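PDB 1VGW: 4-diphosphocytidyl-2C-methyl-D-erythritol synthase from Neisseria gonorrhoeae, which probably catalyses the transfer of a cytidylyl group from CTP to 2-C-methyl-D-erythritol 4-phosphate, releasing diphosphate, in the second step of the DXP route to isoprenoids. Local coordinates for residues B[5-10]-B[47-52]; B[104-109]-B[169-174]; B[112-117]-B[210-215]. All blocks are in the same frame, centred on the assembly; numbering follows the deposited sequence.

In the fold
Contacts 1 and 2 belong to one mixed sheet, in which strand 7-12 runs beside strand 106-109; Lys6 and Leu10 of the first contact are probably hydrogen-bonded to Asp105 and Leu108 of the second. Contact 2 is the core of the three, an antiparallel pairing whose side chains are almost all buried. Contact 1 lies further out, where the loop before strand 52-56 meets the start of strand 7-12, and a carboxylate takes part in its bonding. Contact 3 joins two irregular loops, 112-117 and 210-215, on the opposite side of the chain's centre from contact 2, which it touches through Leu117 and Pro169; an arginine and a water join it, and that arginine also makes a salt bridge to the second subunit.

Contact 1: B[5-10]-B[47-52]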
loop_
_atom_site.group_PDB
_atom_site.type_symbol
_atom_site.label_atom_id
_atom_site.label_comp_id
_atom_site.label_asym_id
_atom_site.label_seq_id
_atom_site.Cartn_x
_atom_site.Cartn_y
_atom_site.Cartn_z
ATOM N N ARG B 5 -14.574 9.351 30.019
ATOM C CA ARG B 5 -13.164 9.400 29.587
ATOM C C ARG B 5 -13.136 10.162 28.241
ATOM O O ARG B 5 -14.024 9.963 27.411
ATOM C CB ARG B 5 -12.635 7.956 29.424
ATOM C CG ARG B 5 -11.784 7.511 30.613
ATOM C CD ARG B 5 -11.302 6.072 30.604
ATOM N NE ARG B 5 -12.371 5.114 30.401
ATOM C CZ ARG B 5 -12.699 4.452 29.324
ATOM N NH1 ARG B 5 -11.963 4.600 28.224
ATOM N NH2 ARG B 5 -13.735 3.635 29.274
ATOM N N LYS B 6 -12.202 11.088 28.064
ATOM C CA LYS B 6 -12.132 11.907 26.873
ATOM C C LYS B 6 -11.309 11.357 25.715
ATOM O O LYS B 6 -10.314 10.644 25.897
ATOM C CB LYS B 6 -11.544 13.290 27.232
ATOM C CG LYS B 6 -12.458 14.141 28.100
ATOM C CD LYS B 6 -11.603 15.317 28.619
ATOM C CE LYS B 6 -12.314 16.085 29.727
ATOM N NZ LYS B 6 -11.289 16.864 30.532
ATOM N N ASN B 7 -11.675 11.843 24.521
ATOM C CA ASN B 7 -10.965 11.487 23.274
ATOM C C ASN B 7 -10.331 12.750 22.684
ATOM O O ASN B 7 -11.102 13.637 22.246
ATOM C CB ASN B 7 -11.971 10.904 22.291
ATOM C CG ASN B 7 -12.323 9.478 22.676
ATOM O OD1 ASN B 7 -11.402 8.686 22.909
ATOM N ND2 ASN B 7 -13.604 9.183 22.708
ATOM N N ILE B 8 -9.014 12.854 22.740
ATOM C CA ILE B 8 -8.306 14.031 22.252
ATOM C C ILE B 8 -7.387 13.786 21.057
ATOM O O ILE B 8 -6.397 13.031 21.143
ATOM C CB ILE B 8 -7.462 14.641 23.394
ATOM C CG1 ILE B 8 -8.342 14.925 24.637
ATOM C CG2 ILE B 8 -6.745 15.910 22.990
ATOM C CD1 ILE B 8 -7.500 15.088 25.886
ATOM N N ALA B 9 -7.620 14.455 19.931
ATOM C CA ALA B 9 -6.750 14.290 18.740
ATOM C C ALA B 9 -5.489 15.123 18.836
ATOM O O ALA B 9 -5.550 16.311 19.258
ATOM C CB ALA B 9 -7.476 14.661 17.456
ATOM N N LEU B 10 -4.338 14.515 18.546
ATOM C CA LEU B 10 -3.072 15.312 18.588
ATOM C C LEU B 10 -2.380 15.141 17.216
ATOM O O LEU B 10 -2.160 14.034 16.704
ATOM C CB LEU B 10 -2.187 14.909 19.734
ATOM C CG LEU B 10 -0.800 15.433 19.914
ATOM C CD1 LEU B 10 -0.795 16.924 20.260
ATOM C CD2 LEU B 10 -0.001 14.709 21.024
ATOM N N HIS B 47 -16.479 14.997 14.065
ATOM C CA HIS B 47 -16.729 13.673 14.628
ATOM C C HIS B 47 -17.218 13.775 16.054
ATOM O O HIS B 47 -16.519 14.282 16.945
ATOM C CB HIS B 47 -15.433 12.846 14.555
ATOM C CG HIS B 47 -15.718 11.378 14.566
ATOM N ND1 HIS B 47 -15.746 10.636 13.399
ATOM C CD2 HIS B 47 -16.019 10.540 15.572
ATOM C CE1 HIS B 47 -16.067 9.384 13.693
ATOM N NE2 HIS B 47 -16.236 9.302 15.010
ATOM N N GLU B 48 -18.417 13.279 16.294
ATOM C CA GLU B 48 -19.081 13.389 17.576
ATOM C C GLU B 48 -18.323 12.901 18.793
ATOM O O GLU B 48 -18.329 13.574 19.838
ATOM C CB GLU B 48 -20.471 12.718 17.484
ATOM C CG GLU B 48 -21.274 13.234 16.302
ATOM C CD GLU B 48 -22.705 12.723 16.288
ATOM O OE1 GLU B 48 -23.605 13.487 16.718
ATOM O OE2 GLU B 48 -22.946 11.576 15.846
ATOM N N ALA B 49 -17.577 11.807 18.676
ATOM C CA ALA B 49 -16.864 11.230 19.789
ATOM C C ALA B 49 -15.570 11.903 20.155
ATOM O O ALA B 49 -14.960 11.470 21.146
ATOM C CB ALA B 49 -16.575 9.737 19.486
ATOM N N VAL B 50 -15.101 12.881 19.406
ATOM C CA VAL B 50 -13.821 13.549 19.695
ATOM C C VAL B 50 -14.153 14.775 20.500
ATOM O O VAL B 50 -15.059 15.502 20.107
ATOM C CB VAL B 50 -13.082 13.889 18.386
ATOM C CG1 VAL B 50 -11.850 14.775 18.568
ATOM C CG2 VAL B 50 -12.656 12.583 17.722
ATOM N N ASP B 51 -13.484 15.037 21.596
ATOM C CA ASP B 51 -13.840 16.146 22.462
ATOM C C ASP B 51 -12.945 17.355 22.291
ATOM O O ASP B 51 -13.266 18.441 22.780
ATOM C CB ASP B 51 -13.724 15.644 23.947
ATOM C CG ASP B 51 -14.533 14.380 24.138
ATOM O OD1 ASP B 51 -15.770 14.418 23.931
ATOM O OD2 ASP B 51 -13.942 13.295 24.383
ATOM N N LEU B 52 -11.766 17.189 21.698
ATOM C CA LEU B 52 -10.833 18.275 21.521
ATOM C C LEU B 52 -9.815 17.872 20.429
ATOM O O LEU B 52 -9.622 16.666 20.174
ATOM C CB LEU B 52 -10.094 18.554 22.836
ATOM C CG LEU B 52 -9.076 19.673 22.883
ATOM C CD1 LEU B 52 -9.741 21.045 23.038
ATOM C CD2 LEU B 52 -8.056 19.512 23.992
#
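Asn7 lays its side chain against the peptide carbonyl of Ala49: CB lies 3.3 Å from Ala49 O, and ND2 gives that oxygen a hydrogen bond of 3.1 Å. The bond is bent, at 147°, and the oxygen sits somewhat out of the amide plane. Chi1 of -76° sets the amide beside Asn7's own backbone N, which keeps ND2 within range of the turn formed by His47 to Val50. Asparagine suits this place because its other end, OD1, can accept a weak hydrogen bond from Asn106 on the neighbouring strand.

The backbone of Asn7 is gripped twice by Asp51. Asp51 OD2 accepts from Asn7 N at 2.7 Å, met nearly along the C-O axis, while Asp51 N returns a bond of 2.8 Å to Asn7 O. A short acidic side chain thus supplies the acceptor for Asn7 N, just ahead of the point where strand 52-56 begins. Two residues on, Ala9 N donates to Leu52 O (3.0 Å), and strand 52-56 takes up its parallel course beside strand 7-12, with Ala9 also bonded to Val54. Ile8 and Leu52 point the same way, CG2 against CD2 at 4.0 Å, and Ile8 continues to Leu95 of helix 84-98.

With one carboxylate oxygen drawn to a peptide N-H, the carboxylate's rotation is restrained and its charged form is probably favoured.

Contact 2: B[104-109]-B[169-174]; sequences TDNILV and PQLFQA
Leu108 and Leu171 form a non-hydrogen-bonded pair in the antiparallel ladder between strands 106-109 and 169-173, part of the mixed sheet of this GT-A-like nucleotidyltransferase fold. The packing is tight here. The two side chains run side by side, with Leu108 CD1 3.6 Å from Leu171 CD2, while the other branch, Leu171 CD1, rests on the amide of Asn106, whose ND2 is hydrogen-bonded to Gly130 O. Helix 119-129 covers this face through Leu125 and Ala129, and branched aliphatic residues fill the space between helix and sheet. Ile107, on the other face, sends CG1 to Ala174 CB at 3.7 Å; its CG1 lies beside the backbone N (chi1 -55°), directed at the start of helix 174-180. Backbone bonds at Ile107 with Phe172 and at Val109 with Gln170 close the ladder.

Beyond Asn106 the pairing gives way to a more open end. Exposed Thr104 touches Gln173 lightly, CG2 against OE1 at 3.8 Å, and a polar, extended glutamine suits this edge because NE2 can reach Ala133 O. Gln173 is the N-cap residue of helix 174-180, and the first helical amide after it is taken by the residue just before strand 106-109: Ala174 N donates to Asp105 O at 3.0 Å, almost straight in line with that carbonyl.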
loop_
_atom_site.group_PDB
_atom_site.type_symbol
_atom_site.label_atom_id
_atom_site.label_comp_id
_atom_site.label_asym_id
_atom_site.label_seq_id
_atom_site.Cartn_x
_atom_site.Cartn_y
_atom_site.Cartn_z
ATOM N N THR B 104 -5.956 9.075 32.442
ATOM C CA THR B 104 -6.707 8.044 31.754
ATOM C C THR B 104 -7.439 8.426 30.503
ATOM O O THR B 104 -8.160 7.556 29.935
ATOM C CB THR B 104 -7.735 7.384 32.760
ATOM O OG1 THR B 104 -8.381 8.469 33.459
ATOM C CG2 THR B 104 -7.004 6.534 33.772
ATOM N N ASP B 105 -7.440 9.670 30.053
ATOM C CA ASP B 105 -8.085 10.045 28.786
ATOM C C ASP B 105 -7.258 9.517 27.591
ATOM O O ASP B 105 -6.041 9.334 27.720
ATOM C CB ASP B 105 -8.096 11.583 28.670
ATOM C CG ASP B 105 -9.137 12.239 29.577
ATOM O OD1 ASP B 105 -10.231 11.699 29.762
ATOM O OD2 ASP B 105 -8.844 13.328 30.120
ATOM N N ASN B 106 -7.845 9.317 26.445
ATOM C CA ASN B 106 -7.189 8.846 25.243
ATOM C C ASN B 106 -6.589 9.957 24.362
ATOM O O ASN B 106 -7.227 11.000 24.113
ATOM C CB ASN B 106 -8.221 8.041 24.416
ATOM C CG ASN B 106 -8.739 6.821 25.104
ATOM O OD1 ASN B 106 -7.994 6.033 25.694
ATOM N ND2 ASN B 106 -10.059 6.560 25.057
ATOM N N ILE B 107 -5.370 9.751 23.871
ATOM C CA ILE B 107 -4.706 10.729 22.940
ATOM C C ILE B 107 -4.591 10.064 21.557
ATOM O O ILE B 107 -4.013 8.936 21.526
ATOM C CB ILE B 107 -3.294 11.014 23.402
ATOM C CG1 ILE B 107 -3.195 11.491 24.849
ATOM C CG2 ILE B 107 -2.528 11.953 22.462
ATOM C CD1 ILE B 107 -3.888 12.797 25.162
ATOM N N LEU B 108 -5.275 10.532 20.528
ATOM C CA LEU B 108 -5.178 9.910 19.185
ATOM C C LEU B 108 -4.133 10.653 18.324
ATOM O O LEU B 108 -4.409 11.807 17.943
ATOM C CB LEU B 108 -6.519 9.938 18.479
ATOM C CG LEU B 108 -7.607 8.979 18.918
ATOM C CD1 LEU B 108 -8.257 9.439 20.265
ATOM C CD2 LEU B 108 -8.717 8.900 17.889
ATOM N N VAL B 109 -2.943 10.125 18.134
ATOM C CA VAL B 109 -1.845 10.760 17.397
ATOM C C VAL B 109 -1.968 10.524 15.887
ATOM O O VAL B 109 -1.897 9.414 15.400
ATOM C CB VAL B 109 -0.463 10.364 17.908
ATOM C CG1 VAL B 109 0.679 11.288 17.424
ATOM C CG2 VAL B 109 -0.369 10.393 19.456
ATOM N N PRO B 169 -4.772 7.168 13.003
ATOM C CA PRO B 169 -4.233 7.511 14.291
ATOM C C PRO B 169 -3.845 6.320 15.125
ATOM O O PRO B 169 -4.213 5.183 14.777
ATOM C CB PRO B 169 -5.388 8.281 14.979
ATOM C CG PRO B 169 -6.397 8.540 13.908
ATOM C CD PRO B 169 -6.273 7.333 12.990
ATOM N N GLN B 170 -2.973 6.525 16.079
ATOM C CA GLN B 170 -2.512 5.539 17.071
ATOM C C GLN B 170 -3.039 6.073 18.433
ATOM O O GLN B 170 -2.642 7.181 18.801
ATOM C CB GLN B 170 -0.968 5.460 17.103
ATOM C CG GLN B 170 -0.470 5.097 15.680
ATOM C CD GLN B 170 0.822 4.342 15.594
ATOM O OE1 GLN B 170 1.719 4.350 16.425
ATOM N NE2 GLN B 170 1.040 3.640 14.448
ATOM N N LEU B 171 -3.909 5.307 19.057
ATOM C CA LEU B 171 -4.609 5.737 20.283
ATOM C C LEU B 171 -4.127 5.138 21.572
ATOM O O LEU B 171 -4.293 3.918 21.783
ATOM C CB LEU B 171 -6.086 5.490 20.034
ATOM C CG LEU B 171 -7.159 5.140 20.987
ATOM C CD1 LEU B 171 -6.865 5.179 22.475
ATOM C CD2 LEU B 171 -8.452 5.872 20.679
ATOM N N PHE B 172 -3.581 5.953 22.483
ATOM C CA PHE B 172 -3.139 5.535 23.791
ATOM C C PHE B 172 -3.552 6.487 24.927
ATOM O O PHE B 172 -3.765 7.694 24.715
ATOM C CB PHE B 172 -1.585 5.382 23.817
ATOM C CG PHE B 172 -1.127 4.339 22.831
ATOM C CD1 PHE B 172 -0.497 4.749 21.643
ATOM C CD2 PHE B 172 -1.421 2.997 22.992
ATOM C CE1 PHE B 172 -0.167 3.779 20.705
ATOM C CE2 PHE B 172 -1.063 2.031 22.082
ATOM C CZ PHE B 172 -0.421 2.460 20.891
ATOM N N GLN B 173 -3.661 5.948 26.138
ATOM C CA GLN B 173 -3.940 6.714 27.351
ATOM C C GLN B 173 -2.810 7.746 27.511
ATOM O O GLN B 173 -1.641 7.359 27.331
ATOM C CB GLN B 173 -3.891 5.790 28.611
ATOM C CG GLN B 173 -5.115 4.898 28.785
ATOM C CD GLN B 173 -4.960 4.031 30.041
ATOM O OE1 GLN B 173 -5.101 4.535 31.167
ATOM N NE2 GLN B 173 -4.549 2.783 29.829
ATOM N N ALA B 174 -3.123 8.944 27.946
ATOM C CA ALA B 174 -2.110 9.988 28.116
ATOM C C ALA B 174 -0.996 9.609 29.015
ATOM O O ALA B 174 0.191 9.847 28.707
ATOM C CB ALA B 174 -2.850 11.257 28.568
#

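Contact 3: B[112-117]-B[210-215]; sequences AARCCL and ARNLKL
Arg114 reaches across loop 210-215 with an extended side chain, and each part of it finds a neighbour. CB lies 4.0 Å from both Asn212 OD1 and Leu213 O. CG comes within 3.8 Å of Lys214 CA, and CD passes 3.7 Å from Asn212 O. NE forms a salt bridge with Asp111, and Lys214 CB covers one face of the guanidinium, over its centre. At the tip NH1 donates to Asn212 O at 3.0 Å, in the plane of both the guanidinium and the carbonyl, while NH2 makes a salt bridge to Asp144 of the second subunit. Arginine suits this place because its long, flat end can serve three acceptors at once.

The two loops leave strands 106-109 and 204-207 of the GT-A-like sheet and lead into helices 119-129 and 218-228. Lys214, which probably positions the MEP substrate for attack, lies across the arginine at about a right angle; with CG anti to the backbone N (chi1 -159°), its extended chain leads away from loop 112-117. The backbones are joined where Leu215 N donates to Ala113 O (3.2 Å), and a water bridges Cys116 N and Leu213 O. Leu117 packs its CB 3.6 Å from Asn212 OD1; the ND2 of the same amide is hydrogen-bonded to Gln167 and to the carbonyl of Thr168.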
loop_
_atom_site.group_PDB
_atom_site.type_symbol
_atom_site.label_atom_id
_atom_site.label_comp_id
_atom_site.label_asym_id
_atom_site.label_seq_id
_atom_site.Cartn_x
_atom_site.Cartn_y
_atom_site.Cartn_z
ATOM N N ALA B 112 -0.365 14.740 9.989
ATOM C CA ALA B 112 -0.893 15.908 9.299
ATOM C C ALA B 112 -1.161 15.691 7.810
ATOM O O ALA B 112 -2.004 16.358 7.194
ATOM C CB ALA B 112 0.151 17.054 9.376
ATOM N N ALA B 113 -0.493 14.746 7.155
ATOM C CA ALA B 113 -0.714 14.473 5.766
ATOM C C ALA B 113 -1.656 13.334 5.468
ATOM O O ALA B 113 -1.713 12.974 4.271
ATOM C CB ALA B 113 0.620 14.226 5.046
ATOM N N ARG B 114 -2.306 12.708 6.417
ATOM C CA ARG B 114 -3.251 11.605 6.091
ATOM C C ARG B 114 -4.644 12.259 6.144
ATOM O O ARG B 114 -5.402 12.155 7.115
ATOM C CB ARG B 114 -3.110 10.416 6.986
ATOM C CG ARG B 114 -1.943 9.474 6.802
ATOM C CD ARG B 114 -1.991 8.254 7.707
ATOM N NE ARG B 114 -0.705 7.588 7.845
ATOM C CZ ARG B 114 -0.300 6.532 7.132
ATOM N NH1 ARG B 114 -1.064 5.979 6.201
ATOM N NH2 ARG B 114 0.887 5.979 7.363
ATOM N N CYS B 115 -4.993 12.904 5.004
ATOM C CA CYS B 115 -6.205 13.671 4.922
ATOM C C CYS B 115 -7.410 12.975 4.382
ATOM O O CYS B 115 -8.443 13.646 4.175
ATOM C CB CYS B 115 -5.997 15.019 4.210
ATOM S SG CYS B 115 -5.387 14.908 2.486
ATOM N N CYS B 116 -7.384 11.688 4.181
ATOM C CA CYS B 116 -8.530 10.957 3.656
ATOM C C CYS B 116 -8.979 9.860 4.602
ATOM O O CYS B 116 -9.611 8.893 4.184
ATOM C CB CYS B 116 -8.153 10.372 2.278
ATOM S SG CYS B 116 -7.933 11.711 1.032
ATOM N N LEU B 117 -8.676 10.015 5.894
ATOM C CA LEU B 117 -9.081 9.034 6.891
ATOM C C LEU B 117 -10.600 8.936 6.960
ATOM O O LEU B 117 -11.242 9.890 7.407
ATOM C CB LEU B 117 -8.555 9.539 8.264
ATOM C CG LEU B 117 -9.184 8.842 9.491
ATOM C CD1 LEU B 117 -8.690 7.412 9.573
ATOM C CD2 LEU B 117 -8.977 9.637 10.762
ATOM N N ALA B 210 -7.736 1.432 2.736
ATOM C CA ALA B 210 -6.902 1.717 1.600
ATOM C C ALA B 210 -6.865 3.186 1.196
ATOM O O ALA B 210 -5.895 3.634 0.581
ATOM C CB ALA B 210 -7.360 0.904 0.379
ATOM N N ARG B 211 -7.915 3.936 1.538
ATOM C CA ARG B 211 -7.972 5.365 1.235
ATOM C C ARG B 211 -7.214 6.196 2.266
ATOM O O ARG B 211 -6.864 7.352 1.967
ATOM C CB ARG B 211 -9.430 5.877 1.232
ATOM C CG ARG B 211 -10.359 5.235 0.226
ATOM C CD ARG B 211 -11.608 4.678 0.932
ATOM N NE ARG B 211 -12.572 5.681 1.281
ATOM C CZ ARG B 211 -13.569 5.598 2.149
ATOM N NH1 ARG B 211 -14.363 6.650 2.354
ATOM N NH2 ARG B 211 -13.791 4.478 2.822
ATOM N N ASN B 212 -6.908 5.647 3.439
ATOM C CA ASN B 212 -6.195 6.362 4.509
ATOM C C ASN B 212 -4.719 6.497 4.225
ATOM O O ASN B 212 -3.835 6.358 5.107
ATOM C CB ASN B 212 -6.413 5.589 5.831
ATOM C CG ASN B 212 -5.946 6.292 7.078
ATOM O OD1 ASN B 212 -5.842 7.524 7.136
ATOM N ND2 ASN B 212 -5.632 5.527 8.123
ATOM N N LEU B 213 -4.360 6.779 2.974
ATOM C CA LEU B 213 -2.960 6.871 2.592
ATOM C C LEU B 213 -2.361 8.208 2.957
ATOM O O LEU B 213 -3.069 9.166 3.186
ATOM C CB LEU B 213 -2.759 6.565 1.126
ATOM C CG LEU B 213 -3.602 7.260 0.073
ATOM C CD1 LEU B 213 -3.760 8.744 0.310
ATOM C CD2 LEU B 213 -2.990 6.987 -1.314
ATOM N N LYS B 214 -1.053 8.282 2.967
ATOM C CA LYS B 214 -0.348 9.519 3.307
ATOM C C LYS B 214 0.127 10.230 2.052
ATOM O O LYS B 214 0.479 9.559 1.076
ATOM C CB LYS B 214 0.869 9.104 4.166
ATOM C CG LYS B 214 1.446 10.205 5.017
ATOM C CD LYS B 214 2.784 9.780 5.636
ATOM C CE LYS B 214 3.259 10.846 6.603
ATOM N NZ LYS B 214 4.713 10.773 6.899
ATOM N N LEU B 215 0.145 11.544 2.044
ATOM C CA LEU B 215 0.601 12.350 0.938
ATOM C C LEU B 215 2.105 12.625 1.061
ATOM O O LEU B 215 2.502 13.514 1.809
ATOM C CB LEU B 215 -0.191 13.656 0.825
ATOM C CG LEU B 215 0.192 14.630 -0.301
ATOM C CD1 LEU B 215 0.920 13.924 -1.440
ATOM C CD2 LEU B 215 -1.033 15.331 -0.883
HETATM O O HOH W 1 -5.313 9.842 4.493
#